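Local coordinates for anti-sigma-I factor RsgI2 (Clostridium thermocellum, PDB 4B9P), which probably senses cellulose outside the cell through this family 3 carbohydrate-binding module and probably keeps the sigma factor SigI2 inactive until polysaccharide binds, at residues K6-A11 against F146-K151; I27-T32 against G97-G102; T59-N64 against I108-N113. All coordinates share one frame; numbering follows the deposited sequence.

Contact 1. Residues K6-A11 against F146-K151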
loop_
_atom_site.group_PDB
_atom_site.type_symbol
_atom_site.label_atom_id
_atom_site.label_comp_id
_atom_site.label_asym_id
_atom_site.label_seq_id
_atom_site.Cartn_x
_atom_site.Cartn_y
_atom_site.Cartn_z
ATOM N N LYS A 6 -14.925 8.545 -9.331
ATOM C CA LYS A 6 -14.187 7.464 -9.965
ATOM C C LYS A 6 -12.714 7.655 -9.731
ATOM O O LYS A 6 -12.205 8.786 -9.728
ATOM C CB LYS A 6 -14.461 7.418 -11.474
ATOM C CG LYS A 6 -14.033 6.116 -12.134
ATOM C CD LYS A 6 -14.413 6.120 -13.607
ATOM C CE LYS A 6 -13.752 4.989 -14.397
ATOM N NZ LYS A 6 -13.771 5.284 -15.867
ATOM N N ILE A 7 -12.012 6.541 -9.509
ATOM C CA ILE A 7 -10.577 6.571 -9.328
ATOM C C ILE A 7 -9.912 5.486 -10.179
ATOM O O ILE A 7 -10.580 4.534 -10.620
ATOM C CB ILE A 7 -10.183 6.358 -7.849
ATOM C CG1 ILE A 7 -10.823 5.090 -7.288
ATOM C CG2 ILE A 7 -10.548 7.618 -7.038
ATOM C CD1 ILE A 7 -10.357 4.718 -5.922
ATOM N N GLU A 8 -8.607 5.631 -10.375
ATOM C CA GLU A 8 -7.788 4.600 -10.947
ATOM C C GLU A 8 -6.609 4.413 -10.005
ATOM O O GLU A 8 -6.077 5.393 -9.489
ATOM C CB GLU A 8 -7.303 4.996 -12.354
ATOM C CG GLU A 8 -6.456 3.938 -12.990
ATOM C CD GLU A 8 -6.112 4.260 -14.421
ATOM O OE1 GLU A 8 -6.980 4.028 -15.289
ATOM O OE2 GLU A 8 -4.984 4.718 -14.708
ATOM N N LEU A 9 -6.179 3.170 -9.795
ATOM C CA LEU A 9 -5.060 2.891 -8.918
ATOM C C LEU A 9 -3.991 2.221 -9.765
ATOM O O LEU A 9 -4.248 1.173 -10.377
ATOM C CB LEU A 9 -5.528 1.998 -7.780
ATOM C CG LEU A 9 -4.622 1.676 -6.602
ATOM C CD1 LEU A 9 -3.440 0.747 -6.959
ATOM C CD2 LEU A 9 -4.216 2.920 -5.840
ATOM N N GLN A 10 -2.800 2.828 -9.803
ATOM C CA GLN A 10 -1.639 2.237 -10.457
ATOM C C GLN A 10 -0.625 1.850 -9.399
ATOM O O GLN A 10 -0.546 2.507 -8.346
ATOM C CB GLN A 10 -1.013 3.165 -11.492
ATOM C CG GLN A 10 -1.975 3.544 -12.562
ATOM C CD GLN A 10 -1.321 4.376 -13.634
ATOM O OE1 GLN A 10 -0.126 4.573 -13.617
ATOM N NE2 GLN A 10 -2.110 4.903 -14.564
ATOM N N ALA A 11 0.153 0.805 -9.641
ATOM C CA ALA A 11 1.122 0.375 -8.629
ATOM C C ALA A 11 2.207 -0.461 -9.278
ATOM O O ALA A 11 2.048 -0.972 -10.402
ATOM C CB ALA A 11 0.422 -0.448 -7.558
ATOM N N PHE A 146 4.791 1.822 -12.893
ATOM C CA PHE A 146 3.361 1.811 -12.593
ATOM C C PHE A 146 2.514 1.118 -13.658
ATOM O O PHE A 146 2.661 1.417 -14.859
ATOM C CB PHE A 146 2.864 3.249 -12.428
ATOM C CG PHE A 146 3.354 3.900 -11.194
ATOM C CD1 PHE A 146 2.866 3.496 -9.941
ATOM C CD2 PHE A 146 4.278 4.943 -11.260
ATOM C CE1 PHE A 146 3.326 4.067 -8.799
ATOM C CE2 PHE A 146 4.725 5.524 -10.107
ATOM C CZ PHE A 146 4.224 5.086 -8.863
ATOM N N VAL A 147 1.611 0.251 -13.228
ATOM C CA VAL A 147 0.560 -0.293 -14.087
ATOM C C VAL A 147 -0.743 -0.231 -13.336
ATOM O O VAL A 147 -0.776 -0.264 -12.120
ATOM C CB VAL A 147 0.853 -1.768 -14.535
ATOM C CG1 VAL A 147 2.164 -1.882 -15.276
ATOM C CG2 VAL A 147 0.849 -2.772 -13.351
ATOM N N VAL A 148 -1.848 -0.120 -14.055
ATOM C CA VAL A 148 -3.145 -0.262 -13.390
ATOM C C VAL A 148 -3.220 -1.616 -12.691
ATOM O O VAL A 148 -2.844 -2.637 -13.264
ATOM C CB VAL A 148 -4.283 -0.087 -14.441
ATOM C CG1 VAL A 148 -5.650 -0.278 -13.809
ATOM C CG2 VAL A 148 -4.200 1.336 -15.059
ATOM N N TRP A 149 -3.628 -1.640 -11.423
ATOM C CA TRP A 149 -3.462 -2.878 -10.646
ATOM C C TRP A 149 -4.686 -3.132 -9.792
ATOM O O TRP A 149 -5.015 -2.345 -8.885
ATOM C CB TRP A 149 -2.199 -2.794 -9.800
ATOM C CG TRP A 149 -1.811 -4.060 -9.158
ATOM C CD1 TRP A 149 -1.688 -4.296 -7.803
ATOM C CD2 TRP A 149 -1.417 -5.248 -9.829
ATOM N NE1 TRP A 149 -1.248 -5.589 -7.601
ATOM C CE2 TRP A 149 -1.063 -6.192 -8.825
ATOM C CE3 TRP A 149 -1.315 -5.616 -11.180
ATOM C CZ2 TRP A 149 -0.599 -7.480 -9.144
ATOM C CZ3 TRP A 149 -0.874 -6.917 -11.493
ATOM C CH2 TRP A 149 -0.546 -7.832 -10.476
ATOM N N ASP A 150 -5.333 -4.264 -10.055
ATOM C CA ASP A 150 -6.618 -4.595 -9.436
ATOM C C ASP A 150 -6.504 -5.270 -8.065
ATOM O O ASP A 150 -7.521 -5.451 -7.397
ATOM C CB ASP A 150 -7.394 -5.567 -10.350
ATOM C CG ASP A 150 -7.713 -4.964 -11.705
ATOM O OD1 ASP A 150 -8.386 -3.918 -11.702
ATOM O OD2 ASP A 150 -7.260 -5.482 -12.749
ATOM N N LYS A 151 -5.294 -5.644 -7.618
ATOM C CA LYS A 151 -5.168 -6.438 -6.390
ATOM C C LYS A 151 -4.751 -5.611 -5.192
ATOM O O LYS A 151 -4.410 -6.158 -4.145
ATOM C CB LYS A 151 -4.210 -7.607 -6.601
ATOM C CG LYS A 151 -4.784 -8.688 -7.506
ATOM C CD LYS A 151 -3.764 -9.857 -7.707
ATOM C CE LYS A 151 -3.989 -10.987 -6.808
ATOM N NZ LYS A 151 -2.781 -11.904 -6.932
#
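Phe146 turns the edge of its ring to the backbone of Ala11, whose N lies in the ring plane and whose CA stands 3.8 Å from Phe146 CD1; Tyr12 meets the same ring edge-to-face. The second aromatic group, Trp149, touches through its stem instead: Trp149 CB rests 4.2 Å from Ala11 CB, while the indole runs on past the strand. With CG anti to the backbone N (chi1 -170°), the indole is carried off toward Ser138, whose carbonyl accepts from NE1, and one face of it lies under the backbone N of Lys151. The third flat group is the amide of Gln10, whose side chain crosses that of Phe146 at about a right angle, with OE1 3.5 Å from Phe146 CB and the amide plane turned 52° from the ring.

These groups sit along an antiparallel pairing in which strand 147-148 forms the outermost strand of a five-stranded sheet, one layer of the beta-sandwich of family 3 modules. Ala11 and Val147 make the hydrogen-bonded pair: Ala11 N gives to Val147 O at 2.9 Å, and Val147 N gives back to Ala11 O from above the carbonyl plane. Beyond the non-hydrogen-bonded pair Gln10 and Val148, Trp149 N reaches Leu9 O at 3.1 Å.

Within strand 7-13, Gln10 NE2 donates to Glu8 OE2 (2.9 Å), in its own amide plane and nearly in line with the carboxylate C-O bond. Val148 CG2 packs on the same carboxylate, 3.5 Å from Glu8 OE2. The chemistry thus divides: three backbone bonds secure the short edge strand, whereas the hydrogen bond from Gln10 to Glu8 probably fixes the rotation of the Gln10 end group and would favour the ionised form of Glu8, although a valine methyl lies against it.

Contact 2. Residues I27-T32 against G97-G102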
loop_
_atom_site.group_PDB
_atom_site.type_symbol
_atom_site.label_atom_id
_atom_site.label_comp_id
_atom_site.label_asym_id
_atom_site.label_seq_id
_atom_site.Cartn_x
_atom_site.Cartn_y
_atom_site.Cartn_z
ATOM N N ILE A 27 2.614 3.335 -5.202
ATOM C CA ILE A 27 1.214 3.460 -5.550
ATOM C C ILE A 27 0.925 4.858 -6.061
ATOM O O ILE A 27 1.461 5.838 -5.550
ATOM C CB ILE A 27 0.376 3.131 -4.293
ATOM C CG1 ILE A 27 0.573 1.636 -3.906
ATOM C CG2 ILE A 27 -1.069 3.420 -4.494
ATOM C CD1 ILE A 27 0.091 1.263 -2.479
ATOM N N LYS A 28 0.059 4.939 -7.063
ATOM C CA LYS A 28 -0.403 6.206 -7.608
ATOM C C LYS A 28 -1.927 6.138 -7.648
ATOM O O LYS A 28 -2.488 5.264 -8.336
ATOM C CB LYS A 28 0.199 6.439 -8.986
ATOM C CG LYS A 28 -0.103 7.745 -9.633
ATOM C CD LYS A 28 0.756 7.924 -10.911
ATOM C CE LYS A 28 0.347 9.134 -11.694
ATOM N NZ LYS A 28 1.051 9.288 -13.002
ATOM N N LEU A 29 -2.574 7.005 -6.889
ATOM C CA LEU A 29 -4.024 7.073 -6.856
ATOM C C LEU A 29 -4.465 8.267 -7.659
ATOM O O LEU A 29 -4.045 9.401 -7.363
ATOM C CB LEU A 29 -4.486 7.290 -5.428
ATOM C CG LEU A 29 -5.957 7.580 -5.179
ATOM C CD1 LEU A 29 -6.799 6.370 -5.532
ATOM C CD2 LEU A 29 -6.187 8.030 -3.731
ATOM N N ILE A 30 -5.287 8.023 -8.661
ATOM C CA ILE A 30 -5.679 9.068 -9.603
ATOM C C ILE A 30 -7.173 9.293 -9.554
ATOM O O ILE A 30 -7.950 8.340 -9.592
ATOM C CB ILE A 30 -5.282 8.730 -11.070
ATOM C CG1 ILE A 30 -3.793 8.369 -11.126
ATOM C CG2 ILE A 30 -5.638 9.882 -11.999
ATOM C CD1 ILE A 30 -3.529 7.139 -11.953
ATOM N N ASN A 31 -7.585 10.556 -9.475
ATOM C CA ASN A 31 -8.992 10.865 -9.540
ATOM C C ASN A 31 -9.381 11.000 -11.018
ATOM O O ASN A 31 -9.012 11.964 -11.700
ATOM C CB ASN A 31 -9.266 12.158 -8.775
ATOM C CG ASN A 31 -10.761 12.477 -8.677
ATOM O OD1 ASN A 31 -11.557 11.941 -9.465
ATOM N ND2 ASN A 31 -11.141 13.330 -7.734
ATOM N N THR A 32 -10.137 10.031 -11.510
ATOM C CA THR A 32 -10.502 10.026 -12.923
ATOM C C THR A 32 -11.968 10.408 -13.134
ATOM O O THR A 32 -12.396 10.501 -14.282
ATOM C CB THR A 32 -10.210 8.667 -13.584
ATOM O OG1 THR A 32 -10.939 7.671 -12.869
ATOM C CG2 THR A 32 -8.739 8.309 -13.537
ATOM N N GLY A 97 -6.161 17.454 2.574
ATOM C CA GLY A 97 -6.849 18.224 1.555
ATOM C C GLY A 97 -7.684 17.344 0.637
ATOM O O GLY A 97 -8.075 16.222 0.954
ATOM N N VAL A 98 -7.938 17.888 -0.544
ATOM C CA VAL A 98 -8.882 17.314 -1.478
ATOM C C VAL A 98 -8.148 16.921 -2.742
ATOM O O VAL A 98 -7.271 17.652 -3.209
ATOM C CB VAL A 98 -10.015 18.323 -1.776
ATOM C CG1 VAL A 98 -10.833 17.898 -2.963
ATOM C CG2 VAL A 98 -10.887 18.459 -0.530
ATOM N N LEU A 99 -8.496 15.760 -3.280
ATOM C CA LEU A 99 -7.947 15.309 -4.541
ATOM C C LEU A 99 -8.979 15.653 -5.600
ATOM O O LEU A 99 -10.035 15.021 -5.694
ATOM C CB LEU A 99 -7.701 13.806 -4.471
ATOM C CG LEU A 99 -6.890 13.294 -5.653
ATOM C CD1 LEU A 99 -5.441 13.859 -5.642
ATOM C CD2 LEU A 99 -6.885 11.776 -5.652
ATOM N N ASN A 100 -8.690 16.679 -6.391
ATOM C CA ASN A 100 -9.614 17.063 -7.443
ATOM C C ASN A 100 -9.525 16.184 -8.654
ATOM O O ASN A 100 -8.513 15.526 -8.870
ATOM C CB ASN A 100 -9.391 18.522 -7.824
ATOM C CG ASN A 100 -9.940 19.466 -6.769
ATOM O OD1 ASN A 100 -11.074 19.308 -6.312
ATOM N ND2 ASN A 100 -9.120 20.396 -6.327
ATOM N N PRO A 101 -10.579 16.194 -9.494
ATOM C CA PRO A 101 -10.521 15.421 -10.743
ATOM C C PRO A 101 -9.275 15.778 -11.573
ATOM O O PRO A 101 -8.962 16.946 -11.777
ATOM C CB PRO A 101 -11.832 15.821 -11.446
ATOM C CG PRO A 101 -12.758 16.078 -10.300
ATOM C CD PRO A 101 -11.915 16.768 -9.269
ATOM N N GLY A 102 -8.566 14.751 -12.032
ATOM C CA GLY A 102 -7.368 14.933 -12.825
ATOM C C GLY A 102 -6.091 14.954 -11.980
ATOM O O GLY A 102 -4.984 14.937 -12.525
#
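Asn31 buries more surface here than any other residue, and it holds the 97-102 segment with both its backbone and its side chain. Its carbonyl O accepts from Gly102 N at 2.8 Å, while its ND2 donates to Leu99 O at 2.9 Å. The second bond lies in the amide plane of Asn31 but comes to Leu99 from above the carbonyl plane. Extension of the side chain, with CG anti to the backbone N (chi1 -174°), carries the amide across to Pro101, where CG passes 3.6 Å from Pro101 CA. Two further bonds, ND2 to Thr35 O and OD1 to Gly33 N, fix the rotation of the amide, so that it ties together two loops at this end of the beta-sandwich: the one leaving strand 25-31 and the one entering strand 104-111.

Leu99 is the apolar half of the contact. Its CD2 rests 3.9 Å from Asn31 CB and 4.3 Å from CD2 of Leu29, and its side chain also touches Val105. Gly102, the third participant and the donor to Asn31 O, has a positive phi of 93°, a backbone shape that calls for glycine because a side chain would be jammed against the carbonyl O of Pro101.

Contact 3. Residues T59-N64 against I108-N113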
loop_
_atom_site.group_PDB
_atom_site.type_symbol
_atom_site.label_atom_id
_atom_site.label_comp_id
_atom_site.label_asym_id
_atom_site.label_seq_id
_atom_site.Cartn_x
_atom_site.Cartn_y
_atom_site.Cartn_z
ATOM N N THR A 59 6.837 2.828 6.719
ATOM C CA THR A 59 7.311 4.169 6.549
ATOM C C THR A 59 6.994 4.667 5.132
ATOM O O THR A 59 7.043 3.905 4.163
ATOM C CB THR A 59 8.793 4.316 6.892
ATOM O OG1 THR A 59 9.158 5.710 6.926
ATOM C CG2 THR A 59 9.639 3.574 5.918
ATOM N N CYS A 60 6.664 5.960 5.014
ATOM C CA CYS A 60 6.523 6.601 3.717
ATOM C C CYS A 60 7.798 7.377 3.435
ATOM O O CYS A 60 8.102 8.340 4.124
ATOM C CB CYS A 60 5.311 7.542 3.710
ATOM S SG CYS A 60 5.174 8.485 2.195
ATOM N N ASP A 61 8.547 6.900 2.445
ATOM C CA ASP A 61 9.783 7.530 2.069
ATOM C C ASP A 61 9.547 8.835 1.317
ATOM O O ASP A 61 10.367 9.754 1.419
ATOM C CB ASP A 61 10.631 6.583 1.221
ATOM C CG ASP A 61 11.368 5.557 2.054
ATOM O OD1 ASP A 61 11.499 5.724 3.293
ATOM O OD2 ASP A 61 11.828 4.584 1.449
ATOM N N TRP A 62 8.453 8.924 0.568
ATOM C CA TRP A 62 8.196 10.098 -0.240
ATOM C C TRP A 62 6.779 10.072 -0.747
ATOM O O TRP A 62 6.229 9.003 -1.028
ATOM C CB TRP A 62 9.122 10.111 -1.462
ATOM C CG TRP A 62 8.940 11.305 -2.368
ATOM C CD1 TRP A 62 9.554 12.511 -2.236
ATOM C CD2 TRP A 62 8.118 11.402 -3.527
ATOM N NE1 TRP A 62 9.166 13.351 -3.233
ATOM C CE2 TRP A 62 8.279 12.712 -4.044
ATOM C CE3 TRP A 62 7.245 10.522 -4.169
ATOM C CZ2 TRP A 62 7.623 13.165 -5.181
ATOM C CZ3 TRP A 62 6.571 10.991 -5.324
ATOM C CH2 TRP A 62 6.768 12.298 -5.800
ATOM N N SER A 63 6.177 11.249 -0.874
ATOM C CA SER A 63 4.922 11.391 -1.624
ATOM C C SER A 63 4.982 12.723 -2.314
ATOM O O SER A 63 5.650 13.642 -1.820
ATOM C CB SER A 63 3.755 11.370 -0.661
ATOM O OG SER A 63 2.552 11.628 -1.344
ATOM N N ASN A 64 4.273 12.873 -3.437
ATOM C CA ASN A 64 4.179 14.177 -4.082
ATOM C C ASN A 64 3.416 15.192 -3.233
ATOM O O ASN A 64 3.553 16.395 -3.486
ATOM C CB ASN A 64 3.567 14.057 -5.491
ATOM C CG ASN A 64 2.119 13.601 -5.486
ATOM O OD1 ASN A 64 1.725 12.774 -4.683
ATOM N ND2 ASN A 64 1.324 14.147 -6.376
ATOM N N ILE A 108 5.465 6.400 -2.039
ATOM C CA ILE A 108 6.564 5.438 -2.039
ATOM C C ILE A 108 6.703 4.948 -0.601
ATOM O O ILE A 108 6.955 5.767 0.280
ATOM C CB ILE A 108 7.861 6.129 -2.520
ATOM C CG1 ILE A 108 7.732 6.565 -3.987
ATOM C CG2 ILE A 108 9.057 5.197 -2.334
ATOM C CD1 ILE A 108 8.960 7.167 -4.558
ATOM N N SER A 109 6.553 3.636 -0.378
ATOM C CA SER A 109 6.540 3.069 0.959
ATOM C C SER A 109 7.548 1.972 1.121
ATOM O O SER A 109 7.956 1.329 0.156
ATOM C CB SER A 109 5.179 2.450 1.249
ATOM O OG SER A 109 4.127 3.388 1.079
ATOM N N ARG A 110 7.911 1.745 2.377
ATOM C CA ARG A 110 8.715 0.583 2.768
ATOM C C ARG A 110 8.079 -0.031 3.990
ATOM O O ARG A 110 7.737 0.685 4.921
ATOM C CB ARG A 110 10.173 0.989 3.074
ATOM C CG ARG A 110 10.904 1.561 1.879
ATOM C CD ARG A 110 12.374 1.709 2.177
ATOM N NE ARG A 110 12.533 2.707 3.191
ATOM C CZ ARG A 110 13.336 2.640 4.248
ATOM N NH1 ARG A 110 14.112 1.578 4.501
ATOM N NH2 ARG A 110 13.345 3.678 5.057
ATOM N N ILE A 111 8.010 -1.357 4.029
ATOM C CA ILE A 111 7.404 -2.068 5.151
ATOM C C ILE A 111 8.301 -3.261 5.495
ATOM O O ILE A 111 8.735 -4.012 4.627
ATOM C CB ILE A 111 5.973 -2.623 4.795
ATOM C CG1 ILE A 111 5.036 -1.448 4.423
ATOM C CG2 ILE A 111 5.366 -3.450 5.924
ATOM C CD1 ILE A 111 4.916 -1.234 2.945
ATOM N N GLY A 112 8.556 -3.436 6.786
ATOM C CA GLY A 112 9.325 -4.589 7.221
ATOM C C GLY A 112 9.711 -4.481 8.668
ATOM O O GLY A 112 9.306 -3.556 9.397
ATOM N N ASN A 113 10.514 -5.453 9.109
ATOM C CA ASN A 113 11.037 -5.470 10.473
ATOM C C ASN A 113 11.797 -4.155 10.705
ATOM O O ASN A 113 12.654 -3.784 9.889
ATOM C CB ASN A 113 11.979 -6.692 10.552
ATOM C CG ASN A 113 12.571 -6.945 11.923
ATOM O OD1 ASN A 113 12.945 -6.032 12.632
ATOM N ND2 ASN A 113 12.719 -8.210 12.264
#
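A classic beta bulge marks the pairing of strands 59-63 and 108-111, with Asp61 and Trp62 both set opposite Ile108. Ile108 O accepts from Asp61 N at 2.9 Å, in a bent bond (134° at the hydrogen), and Ile108 N gives to Trp62 O at 2.9 Å in a straight one. Ahead of the bulge, Thr59 and Arg110 form a regular hydrogen-bonded pair through their N and O atoms. Strand 56-63 is the outermost strand on this side of the five-stranded sheet, which in family 3 modules is one layer of a beta-sandwich. At the bulge Asp61 points toward the 108-113 segment, and its carboxylate meets Arg110.

There the carboxylate and guanidinium lie nearly coplanar, 24° apart. In this salt bridge Arg110 grips side-on: NE and NH2 both reach the syn lone pair of Asp61 OD1, at 3.2 Å and 3.3 Å, while Asp61 OD2 stands 2.7 Å from NE in a weak, strongly bent bond. A bend at chi3 (-67°) turns the guanidinium toward strand 59-63, where NH2 also lies 3.8 Å from Thr59 CG2. NH1 is taken by Leu117 O. Farther along, Ile108 CD1 approaches Trp62 CE3 to 3.8 Å.

From the N terminus, the chain enters strand 7-13 and then strand 25-31, its neighbour in the sheet; Gln10 O to Lys28 N and Glu8 O to Ile30 N join these two by hydrogen bonds, linking contact 1 to contact 2. Strand 56-63 follows. The chain returns at 97-102 to close contact 2, then runs directly into strand 104-111, which closes contact 3, so these two loops cross. Only at 146-151 does contact 1 close, enclosing both. All three reach one five-stranded sheet: contacts 1 and 3 pair its two outermost strands with their neighbours, and contact 2 ties an inner strand to the 97-102 segment.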